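Local coordinates for protein extracellular ligand-binding receptor (Desulfohalobium retbaense DSM 5692, PDB 5ERE) that probably acts as an extracellular sensor, binding ketoleucine in a leucine-binding-protein-like domain that is joined to a tandem PAS (Cache-type) sensor region, at residues A[123-134]-A[174-185]; A[303-311]-A[469-477]. One frame throughout, in Å; residues are numbered along the deposited sequence.

Contact 1: residues A[123-134]-A[174-185]; sequences LTDFERIAVLAM and IKARDSEALVLI
Val183 and Val131 lie side by side between neighbouring parallel strands, their CG1 methyls 4.0 Å apart. In both valines CG1 stands anti to the backbone N (chi1 166° in Val183), which leaves CG2 of Val183 to meet CD2 of Leu123 at 3.9 Å. Alanines suit positions where the sheet is covered closely: CB of Ala133 comes within 3.6 Å of CB of Ile185, while on the other face CB of Ala130 fits between Ile174 CG2, Leu182 CD1 and Ser179 CB. Helix 137-149 covers the valine face through Leu146 and Ile143. Backbone bonds alternate along the pair, from Ala130 N to Ala181 O (2.8 Å) as far as Met134 N to Ile185 O.

The end near Arg128 is looser and more polar. Phe126 still lays one ring face on CB of Ala181, but beyond it Glu180 OE1 takes only a weak bond from Glu127 N at 3.4 Å, and NH1 of Arg128 stays 4.2 Å from OD2 of Asp178, too far for a salt bridge. Arg128 O is gripped twice, by Glu180 N and Ala181 N. Backbone bonding and branched aliphatic packing thus probably carry this Rossmann-like sheet core, with charge confined to its margin.

Contact 2: residues A[303-311]-A[469-477]; sequences DASYPYIFK and KVHNFPVEI
Phe473 meets Phe310 where the loop after helix 461-470 comes up against strand 304-314. CE2 of Phe310 approaches the edge of the Phe473 ring, near its plane, 3.7 Å from CE1. With CG anti to the carbonyl carbon in both residues (chi1 -70° in Phe473), each ring swings back toward the other segment, although the CB of Phe473 sets off away from it. Large flat side chains suit this place because they can span the distance between two separate backbones. An alanine in place of Phe473 would probably open a gap beside Phe310 and leave that ring freer to turn.

Next to the rings, Pro474 crosses Ile309 at about a right angle, and the fit is tight: CD lies 3.5 Å from CG2 of Ile309. The same CD sits 3.3 Å from Tyr308 O. Pro474 is the centre of an inverse gamma turn, a bend that suits proline's fixed phi, and Pro307 adds its CB 4.1 Å from Pro474 CD.

Farther out, Tyr308 N donates to Asn472 O at 3.0 Å, the one backbone bond between the two segments. Asn472 has a positive phi (79°), a conformation asparagine tolerates well, at the third position of the type II turn Val470-Phe473. At the margin its OD1 comes no nearer than 4.0 Å to Ser305 OG.

Gln118 of helix 112-123 bonds Tyr308 O through NE2 and, weakly, Asn472 O. Leu328 of helix 324-357 touches Phe473, while Val228 and Thr230 of strand 228-232 pack on Phe310, so the loop rests among two helices and the mixed sheet.

In the fold
Both contacts reach the same mixed sheet, their centres 24 Å apart and their nearest atoms about 6 Å apart. Contact 1 lies within that sheet and is mostly buried, whereas contact 2 is smaller and partly buried, joining strand 304-314 to a loop far along the chain, between helix 461-470 and strand 476-480. Helix 112-123 links them: its last residue, Leu123, packs in contact 1, and its Gln118 bonds at contact 2. Their chemistry follows their places. Repeated backbone bonds and small or branched aliphatic residues hold two neighbouring strands in contact 1; a single backbone bond, two prolines and an aromatic pair join separate parts of the chain in contact 2.

Contact 1: residues A[123-134]-A[174-185]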
loop_
_atom_site.group_PDB
_atom_site.type_symbol
_atom_site.label_atom_id
_atom_site.label_comp_id
_atom_site.label_asym_id
_atom_site.label_seq_id
_atom_site.Cartn_x
_atom_site.Cartn_y
_atom_site.Cartn_z
ATOM N N LEU A 123 6.653 -10.113 2.633
ATOM C CA LEU A 123 7.152 -11.288 1.901
ATOM C C LEU A 123 8.588 -11.106 1.415
ATOM O O LEU A 123 9.267 -12.083 1.068
ATOM C CB LEU A 123 6.254 -11.608 0.688
ATOM C CG LEU A 123 4.904 -12.291 0.935
ATOM C CD1 LEU A 123 4.185 -12.651 -0.372
ATOM C CD2 LEU A 123 5.079 -13.516 1.793
ATOM N N THR A 124 9.048 -9.865 1.379
ATOM C CA THR A 124 10.336 -9.568 0.790
ATOM C C THR A 124 11.495 -10.114 1.666
ATOM O O THR A 124 12.590 -10.291 1.175
ATOM C CB THR A 124 10.466 -8.030 0.517
ATOM O OG1 THR A 124 11.555 -7.776 -0.380
ATOM C CG2 THR A 124 10.628 -7.224 1.796
ATOM N N ASP A 125 11.227 -10.441 2.931
ATOM C CA ASP A 125 12.249 -11.001 3.821
ATOM C C ASP A 125 12.262 -12.534 3.823
ATOM O O ASP A 125 12.802 -13.160 4.742
ATOM C CB ASP A 125 12.035 -10.489 5.240
ATOM C CG ASP A 125 12.206 -8.988 5.339
ATOM O OD1 ASP A 125 13.049 -8.447 4.591
ATOM O OD2 ASP A 125 11.491 -8.360 6.154
ATOM N N PHE A 126 11.653 -13.120 2.796
ATOM C CA PHE A 126 11.617 -14.567 2.618
ATOM C C PHE A 126 12.191 -14.910 1.254
ATOM O O PHE A 126 11.693 -14.425 0.235
ATOM C CB PHE A 126 10.194 -15.102 2.736
ATOM C CG PHE A 126 9.570 -14.885 4.084
ATOM C CD1 PHE A 126 8.918 -13.687 4.390
ATOM C CD2 PHE A 126 9.625 -15.874 5.044
ATOM C CE1 PHE A 126 8.348 -13.505 5.626
ATOM C CE2 PHE A 126 9.055 -15.691 6.281
ATOM C CZ PHE A 126 8.407 -14.502 6.572
ATOM N N GLU A 127 13.237 -15.735 1.234
ATOM C CA GLU A 127 13.895 -16.069 -0.025
ATOM C C GLU A 127 13.196 -17.227 -0.729
ATOM O O GLU A 127 13.267 -17.316 -1.954
ATOM C CB GLU A 127 15.382 -16.397 0.195
ATOM C CG GLU A 127 16.219 -15.198 0.649
ATOM C CD GLU A 127 16.111 -13.999 -0.284
ATOM O OE1 GLU A 127 16.571 -14.088 -1.446
ATOM O OE2 GLU A 127 15.552 -12.961 0.139
ATOM N N ARG A 128 12.509 -18.086 0.027
ATOM C CA ARG A 128 11.770 -19.209 -0.569
ATOM C C ARG A 128 10.258 -19.101 -0.298
ATOM O O ARG A 128 9.809 -19.318 0.833
ATOM C CB ARG A 128 12.286 -20.563 -0.043
ATOM C CG ARG A 128 13.794 -20.779 -0.131
ATOM C CD ARG A 128 14.126 -22.215 -0.543
ATOM N NE ARG A 128 14.124 -22.329 -1.995
ATOM C CZ ARG A 128 14.071 -23.467 -2.668
ATOM N NH1 ARG A 128 14.011 -24.624 -2.025
ATOM N NH2 ARG A 128 14.071 -23.441 -3.991
ATOM N N ILE A 129 9.483 -18.844 -1.351
ATOM C CA ILE A 129 8.031 -18.600 -1.229
ATOM C C ILE A 129 7.160 -19.594 -1.992
ATOM O O ILE A 129 7.209 -19.642 -3.217
ATOM C CB ILE A 129 7.647 -17.180 -1.752
ATOM C CG1 ILE A 129 8.239 -16.084 -0.869
ATOM C CG2 ILE A 129 6.106 -17.011 -1.832
ATOM C CD1 ILE A 129 8.224 -14.670 -1.527
ATOM N N ALA A 130 6.311 -20.335 -1.283
ATOM C CA ALA A 130 5.328 -21.189 -1.958
ATOM C C ALA A 130 3.929 -20.556 -1.904
ATOM O O ALA A 130 3.566 -19.909 -0.911
ATOM C CB ALA A 130 5.309 -22.584 -1.338
ATOM N N VAL A 131 3.173 -20.729 -2.989
ATOM C CA VAL A 131 1.776 -20.327 -3.051
ATOM C C VAL A 131 0.881 -21.533 -3.330
ATOM O O VAL A 131 1.110 -22.277 -4.275
ATOM C CB VAL A 131 1.530 -19.268 -4.151
ATOM C CG1 VAL A 131 0.104 -18.586 -4.001
ATOM C CG2 VAL A 131 2.609 -18.240 -4.119
ATOM N N LEU A 132 -0.124 -21.715 -2.482
ATOM C CA LEU A 132 -1.256 -22.586 -2.763
ATOM C C LEU A 132 -2.539 -21.737 -2.879
ATOM O O LEU A 132 -2.961 -21.121 -1.879
ATOM C CB LEU A 132 -1.399 -23.630 -1.657
ATOM C CG LEU A 132 -2.469 -24.721 -1.809
ATOM C CD1 LEU A 132 -2.418 -25.418 -3.171
ATOM C CD2 LEU A 132 -2.291 -25.741 -0.702
ATOM N N ALA A 133 -3.141 -21.697 -4.076
ATOM C CA ALA A 133 -4.270 -20.789 -4.340
ATOM C C ALA A 133 -5.505 -21.491 -4.900
ATOM O O ALA A 133 -5.417 -22.412 -5.715
ATOM C CB ALA A 133 -3.844 -19.696 -5.299
HETATM N N MSE A 134 -6.662 -21.025 -4.467
HETATM C CA MSE A 134 -7.937 -21.499 -4.981
HETATM C C MSE A 134 -7.928 -21.409 -6.482
HETATM O O MSE A 134 -7.456 -20.420 -7.035
HETATM C CB MSE A 134 -9.120 -20.664 -4.388
HETATM C CG MSE A 134 -9.043 -19.191 -4.660
HETATM SE SE MSE A 134 -10.614 -18.175 -3.838
HETATM C CE MSE A 134 -10.233 -18.447 -1.948
ATOM N N ILE A 174 5.013 -28.983 -2.643
ATOM C CA ILE A 174 5.405 -27.792 -1.917
ATOM C C ILE A 174 6.475 -28.077 -0.871
ATOM O O ILE A 174 7.439 -27.318 -0.733
ATOM C CB ILE A 174 4.181 -27.146 -1.231
ATOM C CG1 ILE A 174 3.387 -26.329 -2.255
ATOM C CG2 ILE A 174 4.624 -26.260 -0.047
ATOM C CD1 ILE A 174 1.973 -25.974 -1.793
ATOM N N LYS A 175 6.268 -29.132 -0.096
ATOM C CA LYS A 175 7.232 -29.505 0.928
ATOM C C LYS A 175 8.585 -29.751 0.279
ATOM O O LYS A 175 9.615 -29.361 0.815
ATOM C CB LYS A 175 6.777 -30.742 1.694
ATOM C CG LYS A 175 7.853 -31.318 2.597
ATOM C CD LYS A 175 7.276 -32.332 3.561
ATOM C CE LYS A 175 8.275 -33.423 3.898
ATOM N NZ LYS A 175 7.676 -34.477 4.760
ATOM N N ALA A 176 8.554 -30.334 -0.914
ATOM C CA ALA A 176 9.776 -30.694 -1.627
ATOM C C ALA A 176 10.520 -29.473 -2.160
ATOM O O ALA A 176 11.543 -29.623 -2.827
ATOM C CB ALA A 176 9.456 -31.646 -2.774
ATOM N N ARG A 177 10.020 -28.269 -1.877
ATOM C CA ARG A 177 10.760 -27.074 -2.273
ATOM C C ARG A 177 11.217 -26.291 -1.063
ATOM O O ARG A 177 11.757 -25.188 -1.211
ATOM C CB ARG A 177 9.931 -26.191 -3.185
ATOM C CG ARG A 177 9.241 -26.925 -4.304
ATOM C CD ARG A 177 10.029 -26.890 -5.590
ATOM N NE ARG A 177 9.171 -27.340 -6.689
ATOM C CZ ARG A 177 9.246 -28.523 -7.298
ATOM N NH1 ARG A 177 10.174 -29.417 -6.963
ATOM N NH2 ARG A 177 8.390 -28.806 -8.272
ATOM N N ASP A 178 10.990 -26.861 0.122
ATOM C CA ASP A 178 11.523 -26.306 1.372
ATOM C C ASP A 178 11.264 -24.808 1.475
ATOM O O ASP A 178 12.193 -24.010 1.628
ATOM C CB ASP A 178 13.022 -26.592 1.467
ATOM C CG ASP A 178 13.344 -28.039 1.138
ATOM O OD1 ASP A 178 13.084 -28.902 2.000
ATOM O OD2 ASP A 178 13.823 -28.315 0.013
ATOM N N SER A 179 9.996 -24.434 1.357
ATOM C CA SER A 179 9.651 -23.030 1.301
ATOM C C SER A 179 9.827 -22.409 2.676
ATOM O O SER A 179 9.743 -23.084 3.703
ATOM C CB SER A 179 8.217 -22.838 0.793
ATOM O OG SER A 179 7.269 -23.385 1.694
ATOM N N GLU A 180 10.084 -21.114 2.664
ATOM C CA GLU A 180 10.232 -20.309 3.860
ATOM C C GLU A 180 8.877 -19.702 4.274
ATOM O O GLU A 180 8.553 -19.576 5.460
ATOM C CB GLU A 180 11.254 -19.213 3.581
ATOM C CG GLU A 180 12.345 -19.054 4.601
ATOM C CD GLU A 180 13.442 -18.150 4.086
ATOM O OE1 GLU A 180 13.458 -16.953 4.452
ATOM O OE2 GLU A 180 14.279 -18.646 3.297
ATOM N N ALA A 181 8.089 -19.313 3.284
ATOM C CA ALA A 181 6.738 -18.846 3.562
ATOM C C ALA A 181 5.772 -19.520 2.603
ATOM O O ALA A 181 6.047 -19.637 1.404
ATOM C CB ALA A 181 6.663 -17.332 3.463
ATOM N N LEU A 182 4.657 -19.992 3.151
ATOM C CA LEU A 182 3.575 -20.550 2.347
ATOM C C LEU A 182 2.386 -19.587 2.303
ATOM O O LEU A 182 1.684 -19.440 3.292
ATOM C CB LEU A 182 3.110 -21.887 2.912
ATOM C CG LEU A 182 1.937 -22.592 2.209
ATOM C CD1 LEU A 182 2.160 -22.734 0.714
ATOM C CD2 LEU A 182 1.666 -23.965 2.841
ATOM N N VAL A 183 2.166 -18.988 1.141
ATOM C CA VAL A 183 1.048 -18.098 0.897
ATOM C C VAL A 183 -0.209 -18.830 0.441
ATOM O O VAL A 183 -0.251 -19.426 -0.638
ATOM C CB VAL A 183 1.429 -17.055 -0.158
ATOM C CG1 VAL A 183 0.159 -16.311 -0.715
ATOM C CG2 VAL A 183 2.414 -16.090 0.451
ATOM N N LEU A 184 -1.251 -18.742 1.257
ATOM C CA LEU A 184 -2.536 -19.349 0.940
ATOM C C LEU A 184 -3.556 -18.357 0.384
ATOM O O LEU A 184 -4.032 -17.494 1.121
ATOM C CB LEU A 184 -3.092 -19.988 2.189
ATOM C CG LEU A 184 -2.073 -20.928 2.835
ATOM C CD1 LEU A 184 -2.669 -21.414 4.101
ATOM C CD2 LEU A 184 -1.694 -22.116 1.907
ATOM N N ILE A 185 -3.917 -18.476 -0.894
ATOM C CA ILE A 185 -5.003 -17.642 -1.411
ATOM C C ILE A 185 -6.304 -18.423 -1.147
ATOM O O ILE A 185 -6.821 -19.165 -1.976
ATOM C CB ILE A 185 -4.829 -17.262 -2.902
ATOM C CG1 ILE A 185 -3.416 -16.720 -3.180
ATOM C CG2 ILE A 185 -5.853 -16.206 -3.290
ATOM C CD1 ILE A 185 -2.934 -15.608 -2.220
#

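Contact 2: residues A[303-311]-A[469-477]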
loop_
_atom_site.group_PDB
_atom_site.type_symbol
_atom_site.label_atom_id
_atom_site.label_comp_id
_atom_site.label_asym_id
_atom_site.label_seq_id
_atom_site.Cartn_x
_atom_site.Cartn_y
_atom_site.Cartn_z
ATOM N N ASP A 303 -13.792 2.184 -8.490
ATOM C CA ASP A 303 -13.124 1.233 -7.596
ATOM C C ASP A 303 -12.950 1.869 -6.246
ATOM O O ASP A 303 -12.365 2.948 -6.177
ATOM C CB ASP A 303 -11.727 0.854 -8.114
ATOM C CG ASP A 303 -11.726 -0.320 -9.073
ATOM O OD1 ASP A 303 -12.712 -1.070 -9.158
ATOM O OD2 ASP A 303 -10.689 -0.490 -9.740
ATOM N N ALA A 304 -13.412 1.202 -5.186
ATOM C CA ALA A 304 -13.180 1.660 -3.818
ATOM C C ALA A 304 -11.707 1.568 -3.426
ATOM O O ALA A 304 -10.970 0.713 -3.908
ATOM C CB ALA A 304 -14.023 0.847 -2.836
ATOM N N SER A 305 -11.305 2.420 -2.494
ATOM C CA SER A 305 -9.989 2.322 -1.877
ATOM C C SER A 305 -10.127 2.648 -0.385
ATOM O O SER A 305 -10.839 3.577 0.001
ATOM C CB SER A 305 -9.011 3.276 -2.583
ATOM O OG SER A 305 -7.887 3.536 -1.795
ATOM N N TYR A 306 -9.444 1.866 0.443
ATOM C CA TYR A 306 -9.380 2.129 1.873
ATOM C C TYR A 306 -8.161 1.382 2.435
ATOM O O TYR A 306 -7.691 0.404 1.832
ATOM C CB TYR A 306 -10.654 1.702 2.585
ATOM C CG TYR A 306 -11.318 0.432 2.109
ATOM C CD1 TYR A 306 -12.301 0.463 1.133
ATOM C CD2 TYR A 306 -11.004 -0.800 2.683
ATOM C CE1 TYR A 306 -12.949 -0.663 0.724
ATOM C CE2 TYR A 306 -11.648 -1.964 2.262
ATOM C CZ TYR A 306 -12.605 -1.887 1.267
ATOM O OH TYR A 306 -13.317 -2.978 0.825
ATOM N N PRO A 307 -7.636 1.848 3.565
ATOM C CA PRO A 307 -6.352 1.259 3.982
ATOM C C PRO A 307 -6.446 -0.185 4.523
ATOM O O PRO A 307 -7.504 -0.635 4.973
ATOM C CB PRO A 307 -5.864 2.227 5.065
ATOM C CG PRO A 307 -7.143 2.923 5.575
ATOM C CD PRO A 307 -8.028 3.023 4.388
ATOM N N TYR A 308 -5.319 -0.894 4.406
ATOM C CA TYR A 308 -5.124 -2.249 4.906
ATOM C C TYR A 308 -3.987 -2.251 5.929
ATOM O O TYR A 308 -3.089 -1.367 5.924
ATOM C CB TYR A 308 -4.753 -3.257 3.769
ATOM C CG TYR A 308 -5.897 -3.839 2.972
ATOM C CD1 TYR A 308 -6.921 -3.039 2.484
ATOM C CD2 TYR A 308 -5.946 -5.180 2.690
ATOM C CE1 TYR A 308 -7.959 -3.577 1.748
ATOM C CE2 TYR A 308 -6.969 -5.724 1.967
ATOM C CZ TYR A 308 -7.994 -4.895 1.502
ATOM O OH TYR A 308 -9.031 -5.402 0.789
ATOM N N ILE A 309 -4.015 -3.271 6.783
ATOM C CA ILE A 309 -2.953 -3.504 7.743
ATOM C C ILE A 309 -2.564 -4.977 7.717
ATOM O O ILE A 309 -3.268 -5.826 7.148
ATOM C CB ILE A 309 -3.331 -3.170 9.177
ATOM C CG1 ILE A 309 -4.674 -3.827 9.536
ATOM C CG2 ILE A 309 -3.380 -1.690 9.339
ATOM C CD1 ILE A 309 -4.954 -3.944 11.030
ATOM N N PHE A 310 -1.457 -5.248 8.370
ATOM C CA PHE A 310 -1.119 -6.620 8.729
ATOM C C PHE A 310 -1.791 -7.075 10.004
ATOM O O PHE A 310 -1.844 -6.344 11.004
ATOM C CB PHE A 310 0.380 -6.756 8.844
ATOM C CG PHE A 310 1.058 -6.788 7.524
ATOM C CD1 PHE A 310 1.052 -7.942 6.773
ATOM C CD2 PHE A 310 1.687 -5.662 7.023
ATOM C CE1 PHE A 310 1.680 -7.981 5.528
ATOM C CE2 PHE A 310 2.318 -5.693 5.787
ATOM C CZ PHE A 310 2.303 -6.856 5.040
ATOM N N LYS A 311 -2.356 -8.272 9.920
ATOM C CA LYS A 311 -2.944 -8.942 11.048
ATOM C C LYS A 311 -2.321 -10.313 11.220
ATOM O O LYS A 311 -1.625 -10.815 10.330
ATOM C CB LYS A 311 -4.453 -9.049 10.871
ATOM C CG LYS A 311 -5.101 -7.706 10.947
ATOM C CD LYS A 311 -6.607 -7.774 10.946
ATOM C CE LYS A 311 -7.212 -7.965 12.345
ATOM N NZ LYS A 311 -8.689 -8.045 12.223
ATOM N N LYS A 469 6.346 4.224 0.341
ATOM C CA LYS A 469 6.504 3.236 1.403
ATOM C C LYS A 469 5.205 3.125 2.236
ATOM O O LYS A 469 4.795 2.028 2.615
ATOM C CB LYS A 469 7.705 3.609 2.291
ATOM C CG LYS A 469 9.062 3.208 1.744
ATOM C CD LYS A 469 9.434 1.762 2.173
ATOM C CE LYS A 469 9.696 0.862 1.001
ATOM N NZ LYS A 469 11.072 1.030 0.508
ATOM N N VAL A 470 4.547 4.259 2.497
ATOM C CA VAL A 470 3.375 4.297 3.377
ATOM C C VAL A 470 2.038 4.134 2.668
ATOM O O VAL A 470 0.994 4.090 3.322
ATOM C CB VAL A 470 3.300 5.632 4.199
ATOM C CG1 VAL A 470 4.547 5.818 5.015
ATOM C CG2 VAL A 470 3.069 6.835 3.341
ATOM N N HIS A 471 2.075 4.045 1.342
ATOM C CA HIS A 471 0.881 3.958 0.511
ATOM C C HIS A 471 -0.084 2.834 0.985
ATOM O O HIS A 471 0.258 1.637 0.996
ATOM C CB HIS A 471 1.317 3.758 -0.962
ATOM C CG HIS A 471 0.203 3.882 -1.950
ATOM N ND1 HIS A 471 -0.757 4.881 -1.870
ATOM C CD2 HIS A 471 -0.126 3.136 -3.023
ATOM C CE1 HIS A 471 -1.626 4.726 -2.848
ATOM N NE2 HIS A 471 -1.262 3.678 -3.569
ATOM N N ASN A 472 -1.259 3.270 1.433
ATOM C CA ASN A 472 -2.435 2.446 1.773
ATOM C C ASN A 472 -2.332 1.777 3.147
ATOM O O ASN A 472 -3.220 1.043 3.531
ATOM C CB ASN A 472 -2.718 1.398 0.663
ATOM C CG ASN A 472 -3.381 2.015 -0.563
ATOM O OD1 ASN A 472 -4.228 2.886 -0.431
ATOM N ND2 ASN A 472 -3.009 1.555 -1.758
ATOM N N PHE A 473 -1.288 2.096 3.904
ATOM C CA PHE A 473 -1.219 1.739 5.313
ATOM C C PHE A 473 -1.765 2.922 6.098
ATOM O O PHE A 473 -1.526 4.071 5.716
ATOM C CB PHE A 473 0.203 1.437 5.776
ATOM C CG PHE A 473 0.780 0.173 5.222
ATOM C CD1 PHE A 473 0.552 -1.027 5.856
ATOM C CD2 PHE A 473 1.557 0.184 4.052
ATOM C CE1 PHE A 473 1.090 -2.222 5.353
ATOM C CE2 PHE A 473 2.107 -1.016 3.551
ATOM C CZ PHE A 473 1.862 -2.210 4.212
ATOM N N PRO A 474 -2.462 2.655 7.207
ATOM C CA PRO A 474 -2.947 3.805 7.998
ATOM C C PRO A 474 -1.882 4.352 8.940
ATOM O O PRO A 474 -1.986 4.227 10.141
ATOM C CB PRO A 474 -4.121 3.205 8.783
ATOM C CG PRO A 474 -3.616 1.791 9.082
ATOM C CD PRO A 474 -2.929 1.375 7.759
ATOM N N VAL A 475 -0.850 4.959 8.388
ATOM C CA VAL A 475 0.263 5.480 9.168
ATOM C C VAL A 475 0.723 6.738 8.473
ATOM O O VAL A 475 0.427 6.927 7.310
ATOM C CB VAL A 475 1.494 4.486 9.259
ATOM C CG1 VAL A 475 1.063 3.112 9.678
ATOM C CG2 VAL A 475 2.247 4.426 7.916
ATOM N N GLU A 476 1.490 7.568 9.170
ATOM C CA GLU A 476 2.235 8.631 8.510
ATOM C C GLU A 476 3.690 8.605 8.914
ATOM O O GLU A 476 4.024 8.207 10.031
ATOM C CB GLU A 476 1.630 10.004 8.835
ATOM C CG GLU A 476 0.129 10.062 8.609
ATOM C CD GLU A 476 -0.452 11.456 8.837
ATOM O OE1 GLU A 476 0.186 12.273 9.536
ATOM O OE2 GLU A 476 -1.549 11.737 8.298
ATOM N N ILE A 477 4.549 9.016 7.988
ATOM C CA ILE A 477 5.969 9.198 8.268
ATOM C C ILE A 477 6.346 10.652 7.966
ATOM O O ILE A 477 6.019 11.172 6.881
ATOM C CB ILE A 477 6.829 8.232 7.436
ATOM C CG1 ILE A 477 6.546 6.795 7.863
ATOM C CG2 ILE A 477 8.336 8.573 7.528
ATOM C CD1 ILE A 477 7.348 5.766 7.211
#